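Local structure of putative glucarate dehydratase (Pseudomonas fluorescens, 4IT1) at residues P39-A43 with S44-E48; Q81-Q84 with S85-G89; N96-R99 with R100-T104; E258-G261 with D262-Y266; L387-D391 with G392-I396. The protein probably catalyses the magnesium-dependent dehydration of D-glucarate to 5-dehydro-4-deoxy-D-glucarate, as a member of the mandelate racemase/muconate lactonizing enzyme family. All coordinates share one frame; numbering follows the deposited sequence.

How the contacts relate
The five contacts follow one another along the chain without interleaving. Contacts 1 to 3 belong to the N-terminal capping domain, contacts 4 and 5 to the barrel domain. Contact 1 lies in the loop between strands 25-36 and 50-60 and brings the cap close to the active site, the A43 side chain about 9 Å from the bound magnesium ion. Contacts 2 and 3 lie on consecutive helices, 74-87 and 95-107, with centres 11 Å apart, and touch where L87 packs on L98 and V83 on V102. Contact 4, its centre 49 Å from that of contact 2, leads towards strand 266-268, which carries the metal ligand E268. Contact 5 turns into strand 393-395, beside strand 163-170.

Contact 1 (P39-A43 with S44-E48); sequences PLLNA and SGIHE. With TLA (L(+)-tartaric acid), chain F.
The backbones of 39-43 and 44-47 run back along each other, their end-to-end directions 166° apart, tied by H47 N to L40 O (2.9 Å) and N42 N to G45 O (3.0 Å). This hairpin-like loop links strands 25-36 and 50-60 of the capping domain and, as in other members of this family, reaches over the active site: the N42 side chain is about 4 Å from that of K215, the predicted proton acceptor. N42 uses both ends of its amide. With CG lodged between backbone N and carbonyl carbon (chi1 69°), OD1 turns to the bend and accepts from G45 N at 2.8 Å, while ND2 donates to O41 of a bound tartrate (2.9 Å) and to D428. H47 NE2 meets the same carboxylate at the edge of its ring, with a nearly straight bond to O41 (2.9 Å) and a weak one to O4; its ND1 is held by D37, which fixes the ring's rotation. R426 also binds the tartrate, probably from the crystallisation liquor. L40 lays its CB over one face of the imidazole, a CH-pi contact 4.0 Å from the centroid. I46 reaches back between P39 and L41, its CD1 3.6 Å from L41 CD2.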
loop_
_atom_site.group_PDB
_atom_site.type_symbol
_atom_site.label_atom_id
_atom_site.label_comp_id
_atom_site.label_asym_id
_atom_site.label_seq_id
_atom_site.Cartn_x
_atom_site.Cartn_y
_atom_site.Cartn_z
ATOM N N PRO A 39 -11.109 36.245 -7.446
ATOM C CA PRO A 39 -12.013 35.940 -8.559
ATOM C C PRO A 39 -11.361 35.028 -9.599
ATOM O O PRO A 39 -11.236 35.406 -10.775
ATOM C CB PRO A 39 -12.310 37.326 -9.156
ATOM C CG PRO A 39 -11.141 38.178 -8.749
ATOM C CD PRO A 39 -10.795 37.686 -7.376
ATOM N N LEU A 40 -10.957 33.834 -9.167
ATOM C CA LEU A 40 -10.269 32.886 -10.050
ATOM C C LEU A 40 -11.233 32.193 -11.020
ATOM O O LEU A 40 -12.223 31.595 -10.604
ATOM C CB LEU A 40 -9.484 31.856 -9.224
ATOM C CG LEU A 40 -8.486 32.437 -8.206
ATOM C CD1 LEU A 40 -7.862 31.352 -7.339
ATOM C CD2 LEU A 40 -7.412 33.275 -8.901
ATOM N N LEU A 41 -10.931 32.297 -12.311
ATOM C CA LEU A 41 -11.735 31.700 -13.373
ATOM C C LEU A 41 -11.345 30.251 -13.642
ATOM O O LEU A 41 -10.159 29.905 -13.616
ATOM C CB LEU A 41 -11.561 32.494 -14.665
ATOM C CG LEU A 41 -12.197 33.879 -14.785
ATOM C CD1 LEU A 41 -11.712 34.558 -16.057
ATOM C CD2 LEU A 41 -13.715 33.778 -14.783
ATOM N N ASN A 42 -12.346 29.408 -13.899
ATOM C CA ASN A 42 -12.112 28.014 -14.288
ATOM C C ASN A 42 -13.142 27.506 -15.306
ATOM O O ASN A 42 -13.959 28.281 -15.805
ATOM C CB ASN A 42 -12.044 27.105 -13.055
ATOM C CG ASN A 42 -13.381 26.964 -12.351
ATOM O OD1 ASN A 42 -14.436 26.955 -12.987
ATOM N ND2 ASN A 42 -13.341 26.836 -11.033
ATOM N N ALA A 43 -13.100 26.208 -15.599
ATOM C CA ALA A 43 -13.993 25.594 -16.581
ATOM C C ALA A 43 -15.476 25.787 -16.231
ATOM O O ALA A 43 -16.261 26.195 -17.082
ATOM C CB ALA A 43 -13.669 24.113 -16.730
ATOM N N SER A 44 -15.816 25.510 -14.973
ATOM C CA SER A 44 -17.170 25.587 -14.435
ATOM C C SER A 44 -17.719 27.012 -14.285
ATOM O O SER A 44 -18.926 27.239 -14.415
ATOM C CB SER A 44 -17.206 24.896 -13.070
ATOM O OG SER A 44 -16.988 23.505 -13.208
ATOM N N GLY A 45 -16.838 27.962 -13.990
ATOM C CA GLY A 45 -17.239 29.357 -13.850
ATOM C C GLY A 45 -16.184 30.219 -13.187
ATOM O O GLY A 45 -15.155 30.525 -13.797
ATOM N N ILE A 46 -16.446 30.607 -11.937
ATOM C CA ILE A 46 -15.572 31.517 -11.199
ATOM C C ILE A 46 -15.745 31.349 -9.699
ATOM O O ILE A 46 -16.851 31.109 -9.208
ATOM C CB ILE A 46 -15.815 33.001 -11.570
ATOM C CG1 ILE A 46 -14.690 33.884 -10.999
ATOM C CG2 ILE A 46 -17.184 33.468 -11.078
ATOM C CD1 ILE A 46 -14.606 35.270 -11.596
ATOM N N HIS A 47 -14.636 31.495 -8.982
ATOM C CA HIS A 47 -14.623 31.383 -7.534
ATOM C C HIS A 47 -15.476 32.454 -6.865
ATOM O O HIS A 47 -15.615 33.577 -7.368
ATOM C CB HIS A 47 -13.186 31.471 -7.015
ATOM C CG HIS A 47 -12.400 30.210 -7.187
ATOM N ND1 HIS A 47 -11.674 29.639 -6.161
ATOM C CD2 HIS A 47 -12.229 29.402 -8.262
ATOM C CE1 HIS A 47 -11.083 28.543 -6.601
ATOM N NE2 HIS A 47 -11.406 28.375 -7.870
ATOM N N GLU A 48 -16.045 32.075 -5.728
ATOM C CA GLU A 48 -16.726 32.993 -4.834
ATOM C C GLU A 48 -15.685 33.787 -4.028
ATOM O O GLU A 48 -14.566 33.306 -3.821
ATOM C CB GLU A 48 -17.630 32.189 -3.905
ATOM C CG GLU A 48 -18.881 31.675 -4.601
ATOM C CD GLU A 48 -19.456 30.453 -3.928
ATOM O OE1 GLU A 48 -20.428 30.607 -3.164
ATOM O OE2 GLU A 48 -18.932 29.341 -4.155
HETATM O O1 TLA F . -9.306 21.291 -9.726
HETATM O O11 TLA F . -11.386 21.432 -10.285
HETATM C C1 TLA F . -10.390 21.866 -9.700
HETATM C C2 TLA F . -10.488 23.140 -8.950
HETATM O O2 TLA F . -11.848 23.402 -8.746
HETATM C C3 TLA F . -9.937 24.237 -9.819
HETATM O O3 TLA F . -10.608 24.190 -11.062
HETATM C C4 TLA F . -10.259 25.539 -9.185
HETATM O O4 TLA F . -10.118 25.634 -7.970
HETATM O O41 TLA F . -10.700 26.432 -9.890
#

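Contact 2 (Q81-Q84 with S85-G89)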
loop_
_atom_site.group_PDB
_atom_site.type_symbol
_atom_site.label_atom_id
_atom_site.label_comp_id
_atom_site.label_asym_id
_atom_site.label_seq_id
_atom_site.Cartn_x
_atom_site.Cartn_y
_atom_site.Cartn_z
ATOM N N GLN A 81 -18.731 15.910 11.719
ATOM C CA GLN A 81 -19.400 16.069 13.016
ATOM C C GLN A 81 -19.959 14.748 13.551
ATOM O O GLN A 81 -19.713 14.384 14.700
ATOM C CB GLN A 81 -20.516 17.114 12.927
ATOM C CG GLN A 81 -20.041 18.560 12.911
ATOM C CD GLN A 81 -21.092 19.531 13.433
ATOM O OE1 GLN A 81 -22.289 19.232 13.447
ATOM N NE2 GLN A 81 -20.642 20.703 13.871
ATOM N N GLN A 82 -20.701 14.035 12.707
ATOM C CA GLN A 82 -21.248 12.713 13.042
ATOM C C GLN A 82 -20.182 11.746 13.563
ATOM O O GLN A 82 -20.393 11.060 14.567
ATOM C CB GLN A 82 -21.932 12.101 11.814
ATOM C CG GLN A 82 -23.298 12.682 11.472
ATOM C CD GLN A 82 -24.443 11.747 11.808
ATOM O OE1 GLN A 82 -25.312 11.492 10.971
ATOM N NE2 GLN A 82 -24.452 11.227 13.033
ATOM N N VAL A 83 -19.044 11.696 12.872
ATOM C CA VAL A 83 -17.958 10.778 13.224
ATOM C C VAL A 83 -17.222 11.254 14.478
ATOM O O VAL A 83 -16.907 10.445 15.357
ATOM C CB VAL A 83 -16.972 10.569 12.052
ATOM C CG1 VAL A 83 -15.866 9.602 12.448
ATOM C CG2 VAL A 83 -17.701 10.041 10.824
ATOM N N GLN A 84 -16.972 12.564 14.552
ATOM C CA GLN A 84 -16.319 13.204 15.705
ATOM C C GLN A 84 -16.709 12.598 17.059
ATOM O O GLN A 84 -15.839 12.204 17.842
ATOM C CB GLN A 84 -16.594 14.714 15.695
ATOM C CG GLN A 84 -16.418 15.411 17.037
ATOM C CD GLN A 84 -16.978 16.815 17.032
ATOM O OE1 GLN A 84 -18.183 17.012 16.881
ATOM N NE2 GLN A 84 -16.103 17.803 17.198
ATOM N N SER A 85 -18.014 12.510 17.311
ATOM C CA SER A 85 -18.544 12.014 18.583
ATOM C C SER A 85 -18.155 10.567 18.886
ATOM O O SER A 85 -18.018 10.191 20.049
ATOM C CB SER A 85 -20.069 12.162 18.622
ATOM O OG SER A 85 -20.696 11.258 17.730
ATOM N N GLN A 86 -17.974 9.763 17.842
ATOM C CA GLN A 86 -17.655 8.342 18.013
ATOM C C GLN A 86 -16.195 8.068 18.400
ATOM O O GLN A 86 -15.867 6.975 18.872
ATOM C CB GLN A 86 -18.038 7.559 16.757
ATOM C CG GLN A 86 -19.485 7.091 16.745
ATOM C CD GLN A 86 -20.065 6.969 15.344
ATOM O OE1 GLN A 86 -20.501 5.892 14.938
ATOM N NE2 GLN A 86 -20.083 8.081 14.602
ATOM N N LEU A 87 -15.342 9.076 18.225
ATOM C CA LEU A 87 -13.884 8.924 18.341
ATOM C C LEU A 87 -13.323 8.855 19.770
ATOM O O LEU A 87 -12.326 8.167 20.009
ATOM C CB LEU A 87 -13.179 10.039 17.560
ATOM C CG LEU A 87 -13.507 10.169 16.067
ATOM C CD1 LEU A 87 -12.739 11.322 15.437
ATOM C CD2 LEU A 87 -13.239 8.870 15.318
ATOM N N ILE A 88 -13.954 9.575 20.699
ATOM C CA ILE A 88 -13.515 9.651 22.103
ATOM C C ILE A 88 -13.266 8.278 22.732
ATOM O O ILE A 88 -14.099 7.379 22.624
ATOM C CB ILE A 88 -14.508 10.493 22.953
ATOM C CG1 ILE A 88 -14.062 11.960 23.004
ATOM C CG2 ILE A 88 -14.645 9.957 24.375
ATOM C CD1 ILE A 88 -14.364 12.771 21.763
ATOM N N GLY A 89 -12.100 8.124 23.359
ATOM C CA GLY A 89 -11.758 6.903 24.096
ATOM C C GLY A 89 -11.274 5.730 23.262
ATOM O O GLY A 89 -11.357 4.579 23.695
#
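Q82 O is gripped by two side chains from the next turn: S85 OG donates to it at 3.2 Å from above the carbonyl plane, and Q86 NE2 adds a weak, bent bond at 3.0 Å. The serine hydroxyl gets there because OG sits between its own backbone N and carbonyl carbon (chi1 70°), folded back along the helix. The Q86 amide nitrogen is shared, since it also bonds T105 of the neighbouring helix 95-107. Here the backbone tightens. Q86 N bonds V83 O at 2.8 Å and L87 N bonds Q84 O at 3.2 Å, each spanning three residues rather than four, a 3-10-like pattern in the last turn of helix 74-87. L87 packs on the inner side of this turn: its CG lies 3.5 Å from V83 O, its CB 3.4 Å from Q84 O, and its CD2 crosses V83 CG1 at 4.0 Å. Both V83 and L87 continue onto F136 of helix 128-148, and L87 also meets L98 and V28. An alanine at L87 would take away CG and both methyls and is likely to leave a gap between V83, L98 and F136. The chemistry therefore divides by side: Q82 O finds side-chain donors where backbone bonding weakens, while aliphatic groups fasten the helix end to helices 95-107 and 128-148 and to strand 25-36.

Contact 3 (N96-R99 with R100-T104)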
loop_
_atom_site.group_PDB
_atom_site.type_symbol
_atom_site.label_atom_id
_atom_site.label_comp_id
_atom_site.label_asym_id
_atom_site.label_seq_id
_atom_site.Cartn_x
_atom_site.Cartn_y
_atom_site.Cartn_z
ATOM N N ASN A 96 -7.845 0.853 11.490
ATOM C CA ASN A 96 -8.842 -0.074 10.948
ATOM C C ASN A 96 -10.206 0.039 11.645
ATOM O O ASN A 96 -11.251 -0.105 11.004
ATOM C CB ASN A 96 -8.327 -1.517 10.983
ATOM C CG ASN A 96 -7.255 -1.780 9.937
ATOM O OD1 ASN A 96 -7.154 -1.062 8.939
ATOM N ND2 ASN A 96 -6.440 -2.807 10.165
ATOM N N GLN A 97 -10.178 0.291 12.956
ATOM C CA GLN A 97 -11.371 0.654 13.723
ATOM C C GLN A 97 -11.952 1.951 13.161
ATOM O O GLN A 97 -13.129 1.995 12.805
ATOM C CB GLN A 97 -11.028 0.822 15.210
ATOM C CG GLN A 97 -12.156 1.319 16.104
ATOM C CD GLN A 97 -13.002 0.194 16.665
ATOM O OE1 GLN A 97 -13.891 -0.337 15.989
ATOM N NE2 GLN A 97 -12.736 -0.172 17.918
ATOM N N LEU A 98 -11.119 2.989 13.067
ATOM C CA LEU A 98 -11.530 4.277 12.493
ATOM C C LEU A 98 -12.211 4.155 11.121
ATOM O O LEU A 98 -13.156 4.894 10.835
ATOM C CB LEU A 98 -10.352 5.257 12.402
ATOM C CG LEU A 98 -10.617 6.552 11.613
ATOM C CD1 LEU A 98 -11.617 7.448 12.330
ATOM C CD2 LEU A 98 -9.352 7.334 11.305
ATOM N N ARG A 99 -11.727 3.237 10.286
ATOM C CA ARG A 99 -12.334 2.981 8.979
ATOM C C ARG A 99 -13.730 2.365 9.114
ATOM O O ARG A 99 -14.679 2.844 8.489
ATOM C CB ARG A 99 -11.429 2.101 8.101
ATOM C CG ARG A 99 -11.896 1.977 6.655
ATOM C CD ARG A 99 -10.875 1.277 5.762
ATOM N NE ARG A 99 -9.861 2.193 5.232
ATOM C CZ ARG A 99 -10.030 2.991 4.175
ATOM N NH1 ARG A 99 -11.182 3.009 3.515
ATOM N NH2 ARG A 99 -9.041 3.783 3.777
ATOM N N ARG A 100 -13.855 1.319 9.934
ATOM C CA ARG A 100 -15.146 0.653 10.134
ATOM C C ARG A 100 -16.204 1.609 10.680
ATOM O O ARG A 100 -17.382 1.505 10.335
ATOM C CB ARG A 100 -15.010 -0.557 11.053
ATOM C CG ARG A 100 -14.524 -1.827 10.367
ATOM C CD ARG A 100 -14.579 -3.011 11.319
ATOM N NE ARG A 100 -14.092 -2.649 12.651
ATOM C CZ ARG A 100 -12.911 -2.997 13.161
ATOM N NH1 ARG A 100 -12.584 -2.596 14.381
ATOM N NH2 ARG A 100 -12.063 -3.748 12.472
ATOM N N ILE A 101 -15.760 2.543 11.519
ATOM C CA ILE A 101 -16.619 3.578 12.088
ATOM C C ILE A 101 -17.124 4.551 11.016
ATOM O O ILE A 101 -18.329 4.811 10.940
ATOM C CB ILE A 101 -15.907 4.312 13.256
ATOM C CG1 ILE A 101 -15.885 3.405 14.490
ATOM C CG2 ILE A 101 -16.572 5.646 13.587
ATOM C CD1 ILE A 101 -14.949 3.873 15.581
ATOM N N VAL A 102 -16.211 5.068 10.191
ATOM C CA VAL A 102 -16.579 5.983 9.105
ATOM C C VAL A 102 -17.562 5.327 8.129
ATOM O O VAL A 102 -18.478 5.985 7.638
ATOM C CB VAL A 102 -15.344 6.518 8.344
ATOM C CG1 VAL A 102 -15.765 7.310 7.113
ATOM C CG2 VAL A 102 -14.480 7.386 9.248
ATOM N N GLN A 103 -17.383 4.032 7.874
ATOM C CA GLN A 103 -18.269 3.286 6.977
ATOM C C GLN A 103 -19.685 3.149 7.543
ATOM O O GLN A 103 -20.659 3.332 6.823
ATOM C CB GLN A 103 -17.689 1.904 6.649
ATOM C CG GLN A 103 -16.447 1.945 5.771
ATOM C CD GLN A 103 -15.677 0.635 5.738
ATOM O OE1 GLN A 103 -15.013 0.324 4.750
ATOM N NE2 GLN A 103 -15.751 -0.133 6.820
ATOM N N THR A 104 -19.788 2.831 8.832
ATOM C CA THR A 104 -21.082 2.688 9.508
ATOM C C THR A 104 -21.867 3.998 9.503
ATOM O O THR A 104 -23.078 4.014 9.266
ATOM C CB THR A 104 -20.888 2.191 10.951
ATOM O OG1 THR A 104 -20.342 0.873 10.909
ATOM C CG2 THR A 104 -22.210 2.149 11.713
#
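Helix 95-107 of the capping domain carries Q97 and R100 one turn apart, and their side chains meet on its surface. R100 NH1 donates to Q97 OE1 at 3.1 Å; the oxygen lies close to the guanidinium plane, but the nitrogen stands above the amide plane, 73° out of it, and the two flat groups are almost perpendicular, 81° apart. Q97, bent at chi2 (89°), turns its amide towards the arginine. The R100 guanidinium also lays one face over N96 O and Q97 CA, folded flat against the backbone. A lysine in place of R100 would probably lose this flat cover over N96 O and leave Q97 OE1 with a less fixed partner. R99 forms a salt bridge to D324 and a cation-pi contact with Y133, and N96 ND2 bonds G158 of the second subunit. Past the arginine, T104 N and T104 OG1 reach R100 O from opposite faces of its plane, each at 3.1 Å. On the buried side L98 CD1 approaches V102 CG2 at 4.2 Å, both residues against helices 74-87 and 128-148. I101 N to Q97 O and Q103 N to R99 O (each 3.0 Å) continue the four-residue bonding of a regular alpha-helix.

Contact 4 (E258-G261 with D262-Y266)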
loop_
_atom_site.group_PDB
_atom_site.type_symbol
_atom_site.label_atom_id
_atom_site.label_comp_id
_atom_site.label_asym_id
_atom_site.label_seq_id
_atom_site.Cartn_x
_atom_site.Cartn_y
_atom_site.Cartn_z
ATOM N N GLU A 258 -1.622 20.238 -31.927
ATOM C CA GLU A 258 -0.917 20.630 -33.148
ATOM C C GLU A 258 -0.259 22.001 -32.997
ATOM O O GLU A 258 0.918 22.163 -33.308
ATOM C CB GLU A 258 -1.856 20.611 -34.358
ATOM C CG GLU A 258 -2.338 19.218 -34.747
ATOM C CD GLU A 258 -3.200 19.206 -36.000
ATOM O OE1 GLU A 258 -2.896 18.413 -36.917
ATOM O OE2 GLU A 258 -4.179 19.983 -36.072
ATOM N N LEU A 259 -1.015 22.969 -32.490
ATOM C CA LEU A 259 -0.513 24.330 -32.295
ATOM C C LEU A 259 0.582 24.433 -31.226
ATOM O O LEU A 259 1.439 25.314 -31.303
ATOM C CB LEU A 259 -1.663 25.302 -31.979
ATOM C CG LEU A 259 -2.744 25.572 -33.038
ATOM C CD1 LEU A 259 -3.845 26.441 -32.448
ATOM C CD2 LEU A 259 -2.178 26.218 -34.300
ATOM N N LEU A 260 0.553 23.539 -30.241
ATOM C CA LEU A 260 1.506 23.589 -29.129
ATOM C C LEU A 260 2.807 22.812 -29.388
ATOM O O LEU A 260 3.807 23.037 -28.708
ATOM C CB LEU A 260 0.852 23.096 -27.834
ATOM C CG LEU A 260 -0.113 24.012 -27.076
ATOM C CD1 LEU A 260 -1.043 23.188 -26.198
ATOM C CD2 LEU A 260 0.635 25.037 -26.237
ATOM N N GLY A 261 2.777 21.894 -30.355
ATOM C CA GLY A 261 3.938 21.059 -30.688
ATOM C C GLY A 261 4.442 20.238 -29.514
ATOM O O GLY A 261 3.880 19.193 -29.188
ATOM N N ASP A 262 5.508 20.720 -28.879
ATOM C CA ASP A 262 6.043 20.089 -27.671
ATOM C C ASP A 262 6.349 21.114 -26.582
ATOM O O ASP A 262 7.185 20.879 -25.709
ATOM C CB ASP A 262 7.261 19.194 -27.977
ATOM C CG ASP A 262 8.258 19.841 -28.938
ATOM O OD1 ASP A 262 8.639 21.017 -28.737
ATOM O OD2 ASP A 262 8.672 19.153 -29.895
ATOM N N ASP A 263 5.644 22.245 -26.630
ATOM C CA ASP A 263 5.755 23.287 -25.602
ATOM C C ASP A 263 5.410 22.784 -24.201
ATOM O O ASP A 263 5.807 23.394 -23.207
ATOM C CB ASP A 263 4.861 24.486 -25.942
ATOM C CG ASP A 263 5.310 25.228 -27.195
ATOM O OD1 ASP A 263 6.310 24.824 -27.831
ATOM O OD2 ASP A 263 4.647 26.227 -27.549
ATOM N N LEU A 264 4.681 21.669 -24.122
ATOM C CA LEU A 264 4.180 21.162 -22.839
ATOM C C LEU A 264 4.844 19.883 -22.356
ATOM O O LEU A 264 5.038 18.949 -23.131
ATOM C CB LEU A 264 2.663 20.932 -22.904
ATOM C CG LEU A 264 1.710 22.128 -23.009
ATOM C CD1 LEU A 264 0.286 21.618 -22.902
ATOM C CD2 LEU A 264 1.960 23.175 -21.933
ATOM N N GLN A 265 5.149 19.836 -21.061
ATOM C CA GLN A 265 5.590 18.600 -20.408
ATOM C C GLN A 265 4.481 17.538 -20.388
ATOM O O GLN A 265 4.727 16.380 -20.747
ATOM C CB GLN A 265 6.089 18.874 -18.983
ATOM C CG GLN A 265 6.863 17.709 -18.380
ATOM C CD GLN A 265 7.261 17.928 -16.926
ATOM O OE1 GLN A 265 6.479 18.432 -16.122
ATOM N NE2 GLN A 265 8.483 17.534 -16.580
ATOM N N TYR A 266 3.277 17.930 -19.953
ATOM C CA TYR A 266 2.086 17.066 -20.032
ATOM C C TYR A 266 0.768 17.847 -20.063
ATOM O O TYR A 266 0.717 19.003 -19.652
ATOM C CB TYR A 266 2.064 15.989 -18.923
ATOM C CG TYR A 266 1.867 16.461 -17.481
ATOM C CD1 TYR A 266 0.665 17.032 -17.052
ATOM C CD2 TYR A 266 2.865 16.271 -16.530
ATOM C CE1 TYR A 266 0.483 17.430 -15.727
ATOM C CE2 TYR A 266 2.691 16.667 -15.205
ATOM C CZ TYR A 266 1.504 17.248 -14.810
ATOM O OH TYR A 266 1.343 17.641 -13.488
HETATM O O HOH W 1 3.038 20.290 -26.488
#
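L260 overlaps L264 methyl to methyl, CD1 to CD1 at 3.9 Å, their chains slanting across each other and both resting against I228 of helix 221-234. L260 is the last residue of helix 250-260, and the chain turns sharply just after it. D263 N donates to L260 O at 2.9 Å in a nearly straight bond (168°), closing a beta turn with G261 and D262 at its corners. G261 takes a positive phi of 58°, and a beta carbon there would run into D262 N. A water steadies the turn as well, giving a weak bond to G261 O (3.0 Å) and accepting from L264 N (3.2 Å). D263 holds its carboxylate against the same helix end: with CG anti to its carbonyl carbon (chi1 -66°), OD1 comes within 3.2 Å of L260 O, two acceptors side by side. K229 of helix 221-234 pairs with D263 OD2 and also bonds L259 O. Strand 240-243, helix 250-260 and strand 266-268 make one beta-alpha-beta crossover of the barrel, and the strand reached by this turn carries E268, a magnesium ligand. The chemistry suggests an electrostatic balance: the carboxylate and the carbonyls at the negative end of the helix dipole would repel one another, and the ammonium group of K229 probably offsets that cost.

Contact 5 (L387-D391 with G392-I396); sequences LPIVD and GCVKI
V390 and C393 exchange two weak backbone bonds, V390 N to C393 O and C393 N to V390 O, each 3.1 Å long and bent to about 130°. C393 O receives a further contact from the I389 CA-H, at 3.3 Å. Between these residues the chain reverses through D391 and G392, both with positive phi, close to a type I' turn. A beta carbon on G392 would collide with D391 O. The turn delivers the chain into strand 393-395, which runs antiparallel to strand 163-170 at one end of the barrel domain's mixed sheet; G392 and V394 bond that neighbour through their backbones, at F166 and V164. K395, at the end of the strand, lies on the outer side. Its chain is bent at chi2 (91°) and reaches back so that NZ lies over the side of V390, 3.5 Å from CB and 3.7 Å from CG2. The ammonium group remains 5.0 Å from D391 OD2, too far for a salt bridge though probably near enough for some attraction, and it makes a long, weak ion pair with E163. On the inner side I389 sets its CG2 beside C393 O, at 3.5 Å, while its CG1 faces V394 CG2 at 4.2 Å. From there I389 continues onto F209 and Y372, and V394 onto F166 and M352.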
loop_
_atom_site.group_PDB
_atom_site.type_symbol
_atom_site.label_atom_id
_atom_site.label_comp_id
_atom_site.label_asym_id
_atom_site.label_seq_id
_atom_site.Cartn_x
_atom_site.Cartn_y
_atom_site.Cartn_z
ATOM N N LEU A 387 3.410 29.308 5.709
ATOM C CA LEU A 387 4.581 28.452 5.576
ATOM C C LEU A 387 5.505 28.900 4.453
ATOM O O LEU A 387 5.041 29.458 3.452
ATOM C CB LEU A 387 4.143 27.011 5.336
ATOM C CG LEU A 387 4.175 26.070 6.540
ATOM C CD1 LEU A 387 4.254 26.813 7.870
ATOM C CD2 LEU A 387 2.980 25.129 6.486
ATOM N N PRO A 388 6.819 28.657 4.618
ATOM C CA PRO A 388 7.784 29.105 3.620
ATOM C C PRO A 388 7.858 28.151 2.439
ATOM O O PRO A 388 7.778 26.934 2.616
ATOM C CB PRO A 388 9.123 29.097 4.387
ATOM C CG PRO A 388 8.809 28.673 5.794
ATOM C CD PRO A 388 7.482 27.979 5.743
ATOM N N ILE A 389 7.992 28.710 1.243
ATOM C CA ILE A 389 8.309 27.919 0.061
ATOM C C ILE A 389 9.579 28.480 -0.572
ATOM O O ILE A 389 9.552 29.500 -1.279
ATOM C CB ILE A 389 7.144 27.863 -0.956
ATOM C CG1 ILE A 389 5.897 27.244 -0.305
ATOM C CG2 ILE A 389 7.556 27.061 -2.184
ATOM C CD1 ILE A 389 4.620 27.415 -1.104
ATOM N N VAL A 390 10.688 27.803 -0.294
ATOM C CA VAL A 390 11.998 28.262 -0.729
ATOM C C VAL A 390 12.478 27.425 -1.908
ATOM O O VAL A 390 12.551 26.194 -1.817
ATOM C CB VAL A 390 13.052 28.189 0.399
ATOM C CG1 VAL A 390 14.146 29.213 0.141
ATOM C CG2 VAL A 390 12.424 28.386 1.780
ATOM N N ASP A 391 12.814 28.115 -2.999
ATOM C CA ASP A 391 13.274 27.505 -4.257
ATOM C C ASP A 391 12.221 26.575 -4.872
ATOM O O ASP A 391 12.550 25.582 -5.532
ATOM C CB ASP A 391 14.625 26.787 -4.074
ATOM C CG ASP A 391 15.731 27.722 -3.599
ATOM O OD1 ASP A 391 16.015 28.731 -4.287
ATOM O OD2 ASP A 391 16.324 27.439 -2.535
ATOM N N GLY A 392 10.953 26.927 -4.663
ATOM C CA GLY A 392 9.828 26.134 -5.141
ATOM C C GLY A 392 9.683 24.811 -4.418
ATOM O O GLY A 392 9.217 23.835 -5.001
ATOM N N CYS A 393 10.078 24.783 -3.147
ATOM C CA CYS A 393 10.044 23.558 -2.354
ATOM C C CYS A 393 9.545 23.778 -0.936
ATOM O O CYS A 393 9.574 24.891 -0.414
ATOM C CB CYS A 393 11.432 22.912 -2.284
ATOM S SG CYS A 393 11.960 22.021 -3.764
ATOM N N VAL A 394 9.115 22.684 -0.322
ATOM C CA VAL A 394 8.706 22.656 1.067
ATOM C C VAL A 394 9.660 21.726 1.816
ATOM O O VAL A 394 9.813 20.554 1.452
ATOM C CB VAL A 394 7.250 22.158 1.199
ATOM C CG1 VAL A 394 6.864 21.971 2.651
ATOM C CG2 VAL A 394 6.287 23.122 0.524
ATOM N N LYS A 395 10.304 22.261 2.855
ATOM C CA LYS A 395 11.256 21.507 3.670
ATOM C C LYS A 395 10.578 20.523 4.613
ATOM O O LYS A 395 9.648 20.885 5.336
ATOM C CB LYS A 395 12.136 22.456 4.495
ATOM C CG LYS A 395 13.506 22.749 3.902
ATOM C CD LYS A 395 13.503 23.975 3.001
ATOM C CE LYS A 395 14.894 24.591 2.932
ATOM N NZ LYS A 395 14.995 25.677 1.918
ATOM N N ILE A 396 11.061 19.283 4.607
ATOM C CA ILE A 396 10.676 18.301 5.617
ATOM C C ILE A 396 11.751 18.316 6.704
ATOM O O ILE A 396 12.936 18.113 6.418
ATOM C CB ILE A 396 10.519 16.875 5.022
ATOM C CG1 ILE A 396 9.598 16.888 3.796
ATOM C CG2 ILE A 396 10.027 15.880 6.073
ATOM C CD1 ILE A 396 8.179 17.350 4.071
#